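Local structure of chemosensory protein (Mamestra brassicae, 1N8V) at residues D6-I11 / S37-E42; L47-A50 / K56-T59; E15-K20 / A66-E71; I80-T85 / N93-Y98. The protein binds the long-chain alcohol bromo-dodecanol inside a small all-helical bundle and probably carries similar hydrophobic molecules in moth chemosensing. All coordinates share one frame; numbering follows the deposited sequence.

Interaction 1 of 4, residues D6-I11 / S37-E42; sequences DKYDNI and SPEGKE. With BDD (bromo-dodecanol), chain C; BDD (bromo-dodecanol), chain D.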
# COMPACT_ATOMS: atom_id res chain seq x y z
N ASP A 6 -10.14 3.97 -11.41
CA ASP A 6 -10.85 4.23 -10.17
C ASP A 6 -11.91 3.17 -9.91
O ASP A 6 -12.71 3.31 -8.97
CB ASP A 6 -11.51 5.62 -10.18
CG ASP A 6 -12.58 5.79 -11.23
OD1 ASP A 6 -12.94 4.83 -11.94
OD2 ASP A 6 -13.09 6.91 -11.40
N LYS A 7 -11.91 2.07 -10.66
CA LYS A 7 -12.98 1.08 -10.51
C LYS A 7 -13.04 0.34 -9.16
O LYS A 7 -14.09 -0.19 -8.79
CB LYS A 7 -13.01 0.12 -11.70
CG LYS A 7 -11.85 -0.88 -11.72
CD LYS A 7 -11.92 -1.75 -12.98
CE LYS A 7 -10.68 -2.60 -13.16
NZ LYS A 7 -10.77 -3.42 -14.41
N TYR A 8 -11.93 0.31 -8.42
CA TYR A 8 -11.87 -0.33 -7.11
C TYR A 8 -11.87 0.69 -5.97
O TYR A 8 -11.74 0.32 -4.81
CB TYR A 8 -10.61 -1.21 -6.98
CG TYR A 8 -10.46 -2.28 -8.02
CD1 TYR A 8 -11.40 -3.30 -8.16
CD2 TYR A 8 -9.36 -2.30 -8.87
CE1 TYR A 8 -11.24 -4.30 -9.11
CE2 TYR A 8 -9.19 -3.28 -9.81
CZ TYR A 8 -10.13 -4.28 -9.93
OH TYR A 8 -9.98 -5.29 -10.87
N ASP A 9 -12.08 1.96 -6.30
CA ASP A 9 -11.95 3.01 -5.28
C ASP A 9 -13.01 3.06 -4.18
O ASP A 9 -12.82 3.78 -3.19
CB ASP A 9 -11.82 4.38 -5.94
CG ASP A 9 -10.43 4.67 -6.45
OD1 ASP A 9 -9.58 3.75 -6.51
OD2 ASP A 9 -10.11 5.80 -6.88
N ASN A 10 -14.07 2.27 -4.29
CA ASN A 10 -15.07 2.19 -3.23
C ASN A 10 -14.84 1.03 -2.26
O ASN A 10 -15.63 0.82 -1.34
CB ASN A 10 -16.48 2.13 -3.81
CG ASN A 10 -16.98 3.49 -4.27
OD1 ASN A 10 -17.68 3.60 -5.28
ND2 ASN A 10 -16.59 4.54 -3.55
N ILE A 11 -13.75 0.30 -2.44
CA ILE A 11 -13.42 -0.77 -1.49
C ILE A 11 -13.19 -0.14 -0.10
O ILE A 11 -12.51 0.87 0.01
CB ILE A 11 -12.18 -1.52 -1.96
CG1 ILE A 11 -11.90 -2.71 -1.06
CG2 ILE A 11 -10.99 -0.59 -1.99
CD1 ILE A 11 -10.72 -3.53 -1.49
N SER A 37 -5.92 -11.31 -5.57
CA SER A 37 -7.28 -10.99 -5.96
C SER A 37 -7.15 -9.99 -7.13
O SER A 37 -6.04 -9.47 -7.39
CB SER A 37 -8.00 -10.32 -4.80
OG SER A 37 -7.33 -9.11 -4.46
N PRO A 38 -8.22 -9.70 -7.86
CA PRO A 38 -8.12 -8.71 -8.94
C PRO A 38 -7.60 -7.35 -8.47
O PRO A 38 -6.77 -6.74 -9.13
CB PRO A 38 -9.56 -8.62 -9.47
CG PRO A 38 -10.12 -9.99 -9.15
CD PRO A 38 -9.56 -10.31 -7.78
N GLU A 39 -8.09 -6.89 -7.33
CA GLU A 39 -7.68 -5.61 -6.77
C GLU A 39 -6.20 -5.67 -6.33
O GLU A 39 -5.45 -4.71 -6.51
CB GLU A 39 -8.57 -5.26 -5.56
CG GLU A 39 -10.06 -5.16 -5.85
CD GLU A 39 -10.82 -6.47 -5.66
OE1 GLU A 39 -10.21 -7.55 -5.69
OE2 GLU A 39 -12.07 -6.42 -5.49
N GLY A 40 -5.79 -6.78 -5.73
CA GLY A 40 -4.43 -6.94 -5.29
C GLY A 40 -3.45 -6.93 -6.44
O GLY A 40 -2.38 -6.34 -6.35
N LYS A 41 -3.82 -7.59 -7.52
CA LYS A 41 -2.99 -7.65 -8.72
C LYS A 41 -2.85 -6.24 -9.31
O LYS A 41 -1.77 -5.83 -9.71
CB LYS A 41 -3.62 -8.60 -9.74
CG LYS A 41 -2.79 -8.87 -10.98
CD LYS A 41 -3.50 -9.94 -11.83
CE LYS A 41 -2.71 -10.30 -13.08
NZ LYS A 41 -2.66 -9.22 -14.09
N GLU A 42 -3.95 -5.49 -9.35
CA GLU A 42 -3.91 -4.10 -9.86
C GLU A 42 -2.99 -3.25 -9.00
O GLU A 42 -2.19 -2.45 -9.52
CB GLU A 42 -5.34 -3.52 -9.92
CG GLU A 42 -5.48 -2.21 -10.70
CD GLU A 42 -5.53 -2.39 -12.21
OE1 GLU A 42 -5.97 -3.46 -12.70
OE2 GLU A 42 -5.14 -1.45 -12.93
O1 BDD C . -8.40 2.76 -3.45
C1 BDD C . -8.44 1.36 -3.20
C2 BDD C . -7.85 0.61 -4.40
C3 BDD C . -6.88 -0.47 -3.94
C4 BDD C . -7.60 -1.76 -3.58
C5 BDD C . -6.66 -2.68 -2.80
C6 BDD C . -6.68 -2.37 -1.30
C7 BDD C . -5.53 -3.05 -0.55
C8 BDD C . -5.22 -2.36 0.78
C9 BDD C . -4.26 -3.19 1.62
C10 BDD C . -2.81 -2.99 1.20
C11 BDD C . -1.83 -3.72 2.11
C12 BDD C . -0.38 -3.44 1.73
BR BDD C . 0.08 -4.33 0.45
O1 BDD D . 4.26 8.82 -2.40
C1 BDD D . 4.43 7.45 -2.73
C2 BDD D . 3.05 6.78 -2.74
C3 BDD D . 3.08 5.40 -2.09
C4 BDD D . 1.74 4.69 -2.20
C5 BDD D . 1.26 4.53 -3.63
C6 BDD D . -0.10 3.85 -3.74
C7 BDD D . -0.41 3.47 -5.20
C8 BDD D . -1.86 3.07 -5.41
C9 BDD D . -2.09 2.38 -6.76
C10 BDD D . -3.58 2.14 -7.03
C11 BDD D . -3.88 1.22 -8.21
C12 BDD D . -5.33 0.65 -8.21
BR BDD D . -5.60 -0.74 -7.38

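Interaction 2 of 4, residues L47-A50 / K56-T59; sequences LQDA and KKCT. With BDD (bromo-dodecanol), chain D.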
# COMPACT_ATOMS: atom_id res chain seq x y z
N LEU A 47 2.22 -0.21 -7.99
CA LEU A 47 2.91 0.31 -6.82
C LEU A 47 4.30 0.88 -7.12
O LEU A 47 4.65 1.98 -6.66
CB LEU A 47 3.00 -0.77 -5.72
CG LEU A 47 3.66 -0.37 -4.39
CD1 LEU A 47 3.05 0.90 -3.82
CD2 LEU A 47 3.55 -1.49 -3.40
N GLN A 48 5.10 0.16 -7.90
CA GLN A 48 6.44 0.65 -8.22
C GLN A 48 6.37 2.01 -8.92
O GLN A 48 7.11 2.97 -8.58
CB GLN A 48 7.22 -0.32 -9.09
CG GLN A 48 8.69 -0.03 -9.15
CD GLN A 48 9.32 -0.13 -7.79
OE1 GLN A 48 9.36 -1.22 -7.21
NE2 GLN A 48 9.81 0.98 -7.27
N ASP A 49 5.49 2.11 -9.92
CA ASP A 49 5.31 3.35 -10.67
C ASP A 49 4.94 4.48 -9.72
O ASP A 49 5.46 5.60 -9.82
CB ASP A 49 4.23 3.18 -11.75
CG ASP A 49 4.02 4.43 -12.57
OD1 ASP A 49 4.86 4.76 -13.43
OD2 ASP A 49 3.02 5.15 -12.38
N ALA A 50 4.02 4.24 -8.80
CA ALA A 50 3.56 5.29 -7.89
C ALA A 50 4.70 5.77 -6.99
O ALA A 50 4.75 6.95 -6.62
CB ALA A 50 2.41 4.80 -7.07
N LYS A 56 1.67 10.59 -8.85
CA LYS A 56 1.21 11.50 -9.91
C LYS A 56 -0.05 11.01 -10.67
O LYS A 56 -0.83 11.82 -11.19
CB LYS A 56 2.35 11.73 -10.88
CG LYS A 56 2.02 12.68 -12.00
CD LYS A 56 3.24 12.95 -12.85
CE LYS A 56 3.71 11.71 -13.59
NZ LYS A 56 4.87 12.06 -14.51
N LYS A 57 -0.23 9.70 -10.79
CA LYS A 57 -1.36 9.14 -11.52
C LYS A 57 -2.45 8.60 -10.60
O LYS A 57 -3.42 7.99 -11.06
CB LYS A 57 -0.85 8.02 -12.44
CG LYS A 57 0.23 8.49 -13.36
CD LYS A 57 1.07 7.31 -13.85
CE LYS A 57 2.30 7.75 -14.62
NZ LYS A 57 3.16 6.60 -15.02
N CYS A 58 -2.29 8.78 -9.30
CA CYS A 58 -3.27 8.35 -8.34
C CYS A 58 -4.49 9.24 -8.28
O CYS A 58 -4.40 10.48 -8.43
CB CYS A 58 -2.67 8.31 -6.94
SG CYS A 58 -1.26 7.18 -6.75
N THR A 59 -5.64 8.64 -8.03
CA THR A 59 -6.85 9.41 -7.76
C THR A 59 -6.74 10.00 -6.36
O THR A 59 -5.90 9.58 -5.57
CB THR A 59 -8.10 8.51 -7.82
OG1 THR A 59 -8.02 7.53 -6.78
CG2 THR A 59 -8.22 7.76 -9.15
O1 BDD D . 4.26 8.82 -2.40
C1 BDD D . 4.43 7.45 -2.73
C2 BDD D . 3.05 6.78 -2.74
C3 BDD D . 3.08 5.40 -2.09
C4 BDD D . 1.74 4.69 -2.20
C5 BDD D . 1.26 4.53 -3.63
C6 BDD D . -0.10 3.85 -3.74
C7 BDD D . -0.41 3.47 -5.20
C8 BDD D . -1.86 3.07 -5.41
C9 BDD D . -2.09 2.38 -6.76
C10 BDD D . -3.58 2.14 -7.03
C11 BDD D . -3.88 1.22 -8.21
C12 BDD D . -5.33 0.65 -8.21
BR BDD D . -5.60 -0.74 -7.38

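Interaction 3 of 4, residues E15-K20 / A66-E71; sequences EILANK and AYRVIE. With BDD (bromo-dodecanol), chain E.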
# COMPACT_ATOMS: atom_id res chain seq x y z
N GLU A 15 -12.27 -1.92 6.76
CA GLU A 15 -12.62 -3.32 7.00
C GLU A 15 -11.40 -4.24 6.77
O GLU A 15 -11.17 -5.19 7.51
CB GLU A 15 -13.81 -3.74 6.12
CG GLU A 15 -15.16 -3.20 6.56
CD GLU A 15 -16.29 -3.65 5.66
OE1 GLU A 15 -16.47 -3.06 4.58
OE2 GLU A 15 -17.02 -4.58 6.03
N ILE A 16 -10.61 -3.94 5.74
CA ILE A 16 -9.42 -4.72 5.45
C ILE A 16 -8.41 -4.58 6.59
O ILE A 16 -7.82 -5.57 7.05
CB ILE A 16 -8.79 -4.27 4.10
CG1 ILE A 16 -9.70 -4.70 2.94
CG2 ILE A 16 -7.41 -4.82 3.97
CD1 ILE A 16 -9.36 -4.03 1.61
N LEU A 17 -8.17 -3.35 7.01
CA LEU A 17 -7.18 -3.11 8.06
C LEU A 17 -7.56 -3.70 9.40
O LEU A 17 -6.68 -4.03 10.19
CB LEU A 17 -6.85 -1.61 8.15
CG LEU A 17 -6.22 -1.00 6.89
CD1 LEU A 17 -6.14 0.54 7.01
CD2 LEU A 17 -4.85 -1.57 6.60
N ALA A 18 -8.87 -3.89 9.64
CA ALA A 18 -9.35 -4.47 10.90
C ALA A 18 -9.40 -6.01 10.92
O ALA A 18 -9.73 -6.61 11.96
CB ALA A 18 -10.71 -3.88 11.23
N ASN A 19 -9.06 -6.66 9.81
CA ASN A 19 -9.11 -8.11 9.67
C ASN A 19 -7.78 -8.62 9.15
O ASN A 19 -7.48 -8.48 7.95
CB ASN A 19 -10.21 -8.48 8.70
CG ASN A 19 -10.48 -9.95 8.65
OD1 ASN A 19 -9.58 -10.77 8.54
ND2 ASN A 19 -11.76 -10.31 8.72
N LYS A 20 -7.01 -9.24 10.02
CA LYS A 20 -5.67 -9.72 9.68
C LYS A 20 -5.64 -10.65 8.48
O LYS A 20 -4.74 -10.55 7.65
CB LYS A 20 -5.05 -10.42 10.89
CG LYS A 20 -3.62 -10.89 10.63
CD LYS A 20 -2.63 -9.86 11.02
CE LYS A 20 -2.55 -9.79 12.54
NZ LYS A 20 -1.74 -8.64 13.04
N ALA A 66 -3.81 5.45 0.50
CA ALA A 66 -2.42 5.05 0.68
C ALA A 66 -1.93 5.51 2.04
O ALA A 66 -1.32 4.72 2.78
CB ALA A 66 -1.54 5.61 -0.41
N TYR A 67 -2.23 6.76 2.39
CA TYR A 67 -1.79 7.24 3.69
C TYR A 67 -2.46 6.51 4.84
O TYR A 67 -1.81 6.22 5.85
CB TYR A 67 -1.95 8.75 3.89
CG TYR A 67 -1.36 9.11 5.23
CD1 TYR A 67 -0.01 8.84 5.50
CD2 TYR A 67 -2.15 9.55 6.26
CE1 TYR A 67 0.53 9.10 6.73
CE2 TYR A 67 -1.62 9.81 7.50
CZ TYR A 67 -0.27 9.60 7.73
OH TYR A 67 0.23 9.87 8.99
N ARG A 68 -3.75 6.20 4.73
CA ARG A 68 -4.42 5.44 5.75
C ARG A 68 -3.76 4.07 5.99
O ARG A 68 -3.48 3.66 7.12
CB ARG A 68 -5.88 5.28 5.34
CG ARG A 68 -6.69 4.36 6.20
CD ARG A 68 -7.15 4.94 7.50
NE ARG A 68 -8.02 3.97 8.14
CZ ARG A 68 -7.64 3.11 9.08
NH1 ARG A 68 -6.41 3.12 9.59
NH2 ARG A 68 -8.51 2.25 9.55
N VAL A 69 -3.48 3.36 4.90
CA VAL A 69 -2.85 2.04 4.99
C VAL A 69 -1.44 2.14 5.54
O VAL A 69 -1.06 1.40 6.46
CB VAL A 69 -2.84 1.32 3.62
CG1 VAL A 69 -1.95 0.09 3.68
CG2 VAL A 69 -4.25 0.95 3.18
N ILE A 70 -0.67 3.09 5.02
CA ILE A 70 0.72 3.24 5.44
C ILE A 70 0.83 3.60 6.93
O ILE A 70 1.63 3.01 7.66
CB ILE A 70 1.45 4.25 4.53
CG1 ILE A 70 1.67 3.64 3.16
CG2 ILE A 70 2.78 4.69 5.15
CD1 ILE A 70 2.11 4.63 2.11
N GLU A 71 -0.01 4.52 7.40
CA GLU A 71 0.02 4.90 8.82
C GLU A 71 -0.32 3.69 9.69
O GLU A 71 0.31 3.46 10.74
CB GLU A 71 -0.96 6.05 9.11
CG GLU A 71 -0.85 6.52 10.56
CD GLU A 71 -1.95 7.45 11.02
OE1 GLU A 71 -3.00 7.49 10.36
OE2 GLU A 71 -1.75 8.10 12.07
O1 BDD E . 8.57 3.91 1.26
C1 BDD E . 7.28 3.86 0.65
C2 BDD E . 6.72 2.43 0.69
C3 BDD E . 5.25 2.43 0.27
C4 BDD E . 4.58 1.06 0.39
C5 BDD E . 3.12 1.21 0.83
C6 BDD E . 2.13 0.50 -0.08
C7 BDD E . 0.69 0.67 0.40
C8 BDD E . -0.22 1.15 -0.71
C9 BDD E . -1.70 1.01 -0.35
C10 BDD E . -2.60 1.50 -1.48
C11 BDD E . -3.98 2.01 -1.04
C12 BDD E . -4.65 3.02 -2.03
BR BDD E . -6.24 2.72 -1.99

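Interaction 4 of 4, residues I80-T85 / N93-Y98; sequences IWRELT and NWRKKY. With BDD (bromo-dodecanol), chain E; BDD (bromo-dodecanol), chain D.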
# COMPACT_ATOMS: atom_id res chain seq x y z
N ILE A 80 5.60 -5.75 8.53
CA ILE A 80 5.01 -5.66 7.18
C ILE A 80 5.47 -4.35 6.51
O ILE A 80 5.91 -4.35 5.38
CB ILE A 80 3.48 -5.76 7.24
CG1 ILE A 80 3.05 -7.19 7.63
CG2 ILE A 80 2.86 -5.32 5.91
CD1 ILE A 80 1.57 -7.34 7.85
N TRP A 81 5.38 -3.24 7.24
CA TRP A 81 5.88 -1.96 6.70
C TRP A 81 7.33 -2.09 6.25
O TRP A 81 7.67 -1.70 5.13
CB TRP A 81 5.77 -0.85 7.75
CG TRP A 81 6.53 0.41 7.42
CD1 TRP A 81 7.57 0.93 8.12
CD2 TRP A 81 6.35 1.30 6.29
NE1 TRP A 81 8.02 2.09 7.54
CE2 TRP A 81 7.29 2.35 6.42
CE3 TRP A 81 5.45 1.36 5.22
CZ2 TRP A 81 7.36 3.40 5.50
CZ3 TRP A 81 5.57 2.38 4.31
CH2 TRP A 81 6.49 3.39 4.46
N ARG A 82 8.16 -2.67 7.10
CA ARG A 82 9.57 -2.76 6.73
C ARG A 82 9.85 -3.59 5.47
O ARG A 82 10.71 -3.21 4.66
CB ARG A 82 10.39 -3.19 7.92
CG ARG A 82 10.46 -2.04 8.87
CD ARG A 82 11.28 -2.33 10.04
NE ARG A 82 11.40 -1.16 10.89
CZ ARG A 82 12.28 -1.06 11.86
NH1 ARG A 82 12.32 0.03 12.60
NH2 ARG A 82 13.14 -2.04 12.08
N GLU A 83 9.15 -4.70 5.31
CA GLU A 83 9.40 -5.52 4.15
C GLU A 83 8.88 -4.85 2.90
O GLU A 83 9.50 -4.95 1.83
CB GLU A 83 8.85 -6.95 4.29
CG GLU A 83 7.35 -7.09 4.29
CD GLU A 83 6.93 -8.52 4.50
OE1 GLU A 83 7.78 -9.41 4.28
OE2 GLU A 83 5.77 -8.77 4.88
N LEU A 84 7.76 -4.12 3.00
CA LEU A 84 7.20 -3.45 1.83
C LEU A 84 8.07 -2.28 1.38
O LEU A 84 8.35 -2.12 0.20
CB LEU A 84 5.78 -2.97 2.13
CG LEU A 84 4.70 -4.04 2.13
CD1 LEU A 84 3.42 -3.49 2.73
CD2 LEU A 84 4.42 -4.51 0.73
N THR A 85 8.46 -1.42 2.32
CA THR A 85 9.29 -0.28 1.93
C THR A 85 10.67 -0.75 1.41
O THR A 85 11.21 -0.19 0.47
CB THR A 85 9.35 0.78 3.04
OG1 THR A 85 9.94 2.00 2.54
CG2 THR A 85 10.20 0.31 4.23
N ASN A 93 13.15 6.72 -0.83
CA ASN A 93 12.63 8.02 -1.23
C ASN A 93 11.62 8.54 -0.21
O ASN A 93 11.58 9.74 0.10
CB ASN A 93 11.93 7.95 -2.61
CG ASN A 93 12.90 7.64 -3.77
OD1 ASN A 93 13.86 8.34 -3.97
ND2 ASN A 93 12.63 6.57 -4.51
N TRP A 94 10.74 7.66 0.26
CA TRP A 94 9.59 8.07 1.05
C TRP A 94 9.53 7.56 2.49
O TRP A 94 8.63 7.93 3.23
CB TRP A 94 8.30 7.62 0.34
CG TRP A 94 8.22 8.02 -1.12
CD1 TRP A 94 8.41 7.21 -2.21
CD2 TRP A 94 7.96 9.33 -1.63
NE1 TRP A 94 8.30 7.94 -3.37
CE2 TRP A 94 8.03 9.25 -3.04
CE3 TRP A 94 7.69 10.57 -1.05
CZ2 TRP A 94 7.79 10.35 -3.86
CZ3 TRP A 94 7.48 11.67 -1.88
CH2 TRP A 94 7.53 11.54 -3.26
N ARG A 95 10.44 6.67 2.86
CA ARG A 95 10.33 6.02 4.17
C ARG A 95 10.30 6.98 5.34
O ARG A 95 9.37 6.95 6.16
CB ARG A 95 11.44 4.98 4.34
CG ARG A 95 11.32 4.21 5.63
CD ARG A 95 12.32 3.09 5.82
NE ARG A 95 12.29 2.56 7.18
CZ ARG A 95 13.11 1.62 7.62
NH1 ARG A 95 13.96 1.06 6.79
NH2 ARG A 95 13.06 1.24 8.88
N LYS A 96 11.29 7.87 5.42
CA LYS A 96 11.32 8.80 6.53
C LYS A 96 10.14 9.78 6.48
O LYS A 96 9.56 10.11 7.51
CB LYS A 96 12.65 9.52 6.63
CG LYS A 96 12.71 10.41 7.87
CD LYS A 96 14.09 10.91 8.19
CE LYS A 96 14.16 11.53 9.59
NZ LYS A 96 13.30 12.74 9.73
N LYS A 97 9.76 10.22 5.29
CA LYS A 97 8.64 11.14 5.17
C LYS A 97 7.35 10.54 5.72
O LYS A 97 6.62 11.22 6.46
CB LYS A 97 8.44 11.59 3.73
CG LYS A 97 9.47 12.60 3.25
CD LYS A 97 9.27 12.93 1.76
CE LYS A 97 10.21 14.05 1.29
NZ LYS A 97 10.14 14.30 -0.19
N TYR A 98 7.05 9.29 5.39
CA TYR A 98 5.81 8.67 5.89
C TYR A 98 5.91 8.36 7.37
O TYR A 98 4.93 8.53 8.11
CB TYR A 98 5.48 7.40 5.11
CG TYR A 98 4.69 7.63 3.82
CD1 TYR A 98 3.39 8.09 3.86
CD2 TYR A 98 5.25 7.33 2.59
CE1 TYR A 98 2.67 8.29 2.69
CE2 TYR A 98 4.54 7.53 1.42
CZ TYR A 98 3.23 8.00 1.49
OH TYR A 98 2.49 8.19 0.33
O1 BDD E . 8.57 3.91 1.26
C1 BDD E . 7.28 3.86 0.65
C2 BDD E . 6.72 2.43 0.69
C3 BDD E . 5.25 2.43 0.27
C4 BDD E . 4.58 1.06 0.39
C5 BDD E . 3.12 1.21 0.83
C6 BDD E . 2.13 0.50 -0.08
C7 BDD E . 0.69 0.67 0.40
C8 BDD E . -0.22 1.15 -0.71
C9 BDD E . -1.70 1.01 -0.35
C10 BDD E . -2.60 1.50 -1.48
C11 BDD E . -3.98 2.01 -1.04
C12 BDD E . -4.65 3.02 -2.03
BR BDD E . -6.24 2.72 -1.99
O1 BDD D . 4.26 8.82 -2.40
C1 BDD D . 4.43 7.45 -2.73
C2 BDD D . 3.05 6.78 -2.74
C3 BDD D . 3.08 5.40 -2.09
C4 BDD D . 1.74 4.69 -2.20
C5 BDD D . 1.26 4.53 -3.63
C6 BDD D . -0.10 3.85 -3.74
C7 BDD D . -0.41 3.47 -5.20
C8 BDD D . -1.86 3.07 -5.41
C9 BDD D . -2.09 2.38 -6.76
C10 BDD D . -3.58 2.14 -7.03
C11 BDD D . -3.88 1.22 -8.21
C12 BDD D . -5.33 0.65 -8.21
BR BDD D . -5.60 -0.74 -7.38

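Interaction 1 of 4, residues D6-I11 / S37-E42
Tyr8 and Glu39 bring the two backbones nearest, with their CA atoms 6.7 Å apart, where two overlapping type I turns (Asp6 to Asp9 and Tyr8 to Ile11) meet the first turn of helix 38-53. The Tyr8 ring carries the contact. Over one face lies the aliphatic part of Glu39, whose CG stands 3.7 Å from the centroid of the Tyr8 ring and 28° off its normal, a CH-pi contact. Lys7 CG covers the opposite face. The hydroxyl end reaches the start of the helix, where Tyr8 OH is 3.6 Å from Pro38 CB. With CG anti to the backbone N (chi1 -168°), Glu42 comes in at the ring edge, CG in the ring plane. That same Glu42 CG lies 3.6 Å from BR of one bromo-dodecanol (chain D). Ser37 caps the helix, its OG accepting from Gly40 N at 3.1 Å. On the turn side, Ile11 CG2 is 3.4 Å from C1 of a second ligand (chain C), whose O1 makes only a weak hydrogen bond to Asp9 OD1; Asp9 is also hydrogen-bonded to Thr59 (through OD2) and Gln62 (through OD1). A loop laid over a capped helix start thus forms one wall of the alcohol-binding pocket.

Interaction 2 of 4, residues L47-A50 / K56-T59
Asp49 and Lys57 meet with their side chains crossing at about a right angle, the lysine running out from the loop to the carboxylate on helix 38-53. Lys57 is extended beyond CG, and its NZ sits 3.0 Å from both Asp49 OD1 and Asp49 OD2. Both oxygens are met on their syn sides, 20° and 19° out of the carboxylate plane, so the ammonium bridges the fork almost evenly but slightly to one side of the plane. The aliphatic stem follows, with Lys57 CD 3.3 Å from Asp49 OD2. Asp49 OD2 has further partners in Tyr4 OH and Asn53 ND2, which should limit rotation of the carboxylate. A leucine in place of Asp49 would probably leave the Lys57 ammonium without its counter-charge and the Tyr4 hydroxyl without this partner. One residue further along each segment the contact is apolar: Ala50 CB faces Cys58 SG at 4.4 Å, the sulfur being in the disulfide with Cys55, and Ala50 CB is 3.6 Å from C7 of bromo-dodecanol (chain D). The chemistry is therefore divided, with an ion pair tying loop to helix on the partly exposed side and a methyl and a disulfide sulfur offering the ligand chain a nonpolar surface.

Interaction 3 of 4, residues E15-K20 / A66-E71
Leu17 reaches from the end of helix 13-17 to Arg68 and Val69 on helix 60-76, the CA atoms of Leu17 and Val69 being 7.4 Å apart. Its CB points at the opposing helix, and with CG anti to the carbonyl carbon (chi1 -62°) CG continues toward helix 60-76 and the chain splits between two neighbours. CD1 takes the larger share. It stands 3.6 Å above the plane of the Arg68 guanidinium, over its centre, with Leu17 CD1 to Arg68 CZ also 3.6 Å. The two side chains slide past each other in opposite directions, and CD1 additionally lies 3.9 Å from Arg68 CG, since the arginine is bent at chi2 (79°). In this all-helical chemosensory protein fold the contact joins a short N-terminal helix to one flank of the ligand-filled core, and Leu17 also touches Leu23 of helix 20-30. The guanidinium beneath CD1 is held by a salt bridge from Arg68 NE to Asp14 OD1, which is likely to fix its tilt. The other branch, CD2, meets Val69 CG2 at 4.3 Å. Val69 in turn places CG1 4.1 Å from C9 of bromo-dodecanol (chain E), and one residue on, Ile70 CG1 lies 3.7 Å from C5 of that ligand.

Interaction 4 of 4, residues I80-T85 / N93-Y98
Trp81, Thr85, Arg95 and Tyr98 pack apolar side chains and arginine methylenes together between two successive helices, 78-88 and 95-102, with no hydrogen bond between the two segments, at the end of the all-helical bundle where two bromo-dodecanol hydroxyls lie. The CA atoms of Thr85 and Arg95 are 6.8 Å apart. Arg95, extended from CG to NE with CG anti to the backbone N (chi1 -176°), reaches across toward helix 78-88, at about a right angle to Thr85. Its CG lies 4.0 Å from Trp81 CZ2, and its CD is 3.8 Å from Thr85 CG2. The Trp81 ring and the Arg95 guanidinium are turned 87° apart, and Glu99 OE2 serves both, accepting a hydrogen bond from Trp81 NE1 and forming a salt bridge with Arg95 NE. That carboxylate probably eases the close approach of like charges beyond it, where Arg95 NH2 stands over one face of the Arg82 guanidinium, 3.5 Å from Arg82 NE. Trp81 CH2 packs 4.2 Å from Tyr98 CB. On the pocket side, Thr85 OG1 is 2.7 Å from O1 of one ligand (chain E), an oxygen that is hydrogen-bonded to Asp89 OD2. Trp94 lays its ring beneath the hydroxyl of the second ligand (chain D), O1 standing 3.7 Å above its centre, with Asn93 CB over the opposite face. An alanine in place of Trp94 would probably strip that hydroxyl of its aromatic floor and leave Ile51 O without the indole N-H it accepts. The same O1 lies near the plane of the Tyr98 ring, at its edge, 3.3 Å from Tyr98 OH in a weak hydrogen bond.

Interactions 1 and 2 share helix 38-53, with centres about 14 Å apart, and are joined by a probable hydrogen bond between Asp9 and Thr59. Interaction 3, its centre about 14 Å from that of interaction 1, crosses it along the chain and touches it through Ile11 and Ile16. Interaction 4 comes last in sequence, centre about 15 Å from that of interaction 3, and meets it where Ile70 packs on Tyr98 and Trp81. Interactions 1 and 4 lie on opposite sides of the chain's centre, their centres about 22 Å apart, yet the chain D ligand reaches both and passes interaction 2. The chain E ligand links interactions 3 and 4. Bound alcohols thus connect separate helices, consistent with the conformational change and cooperativity reported on binding.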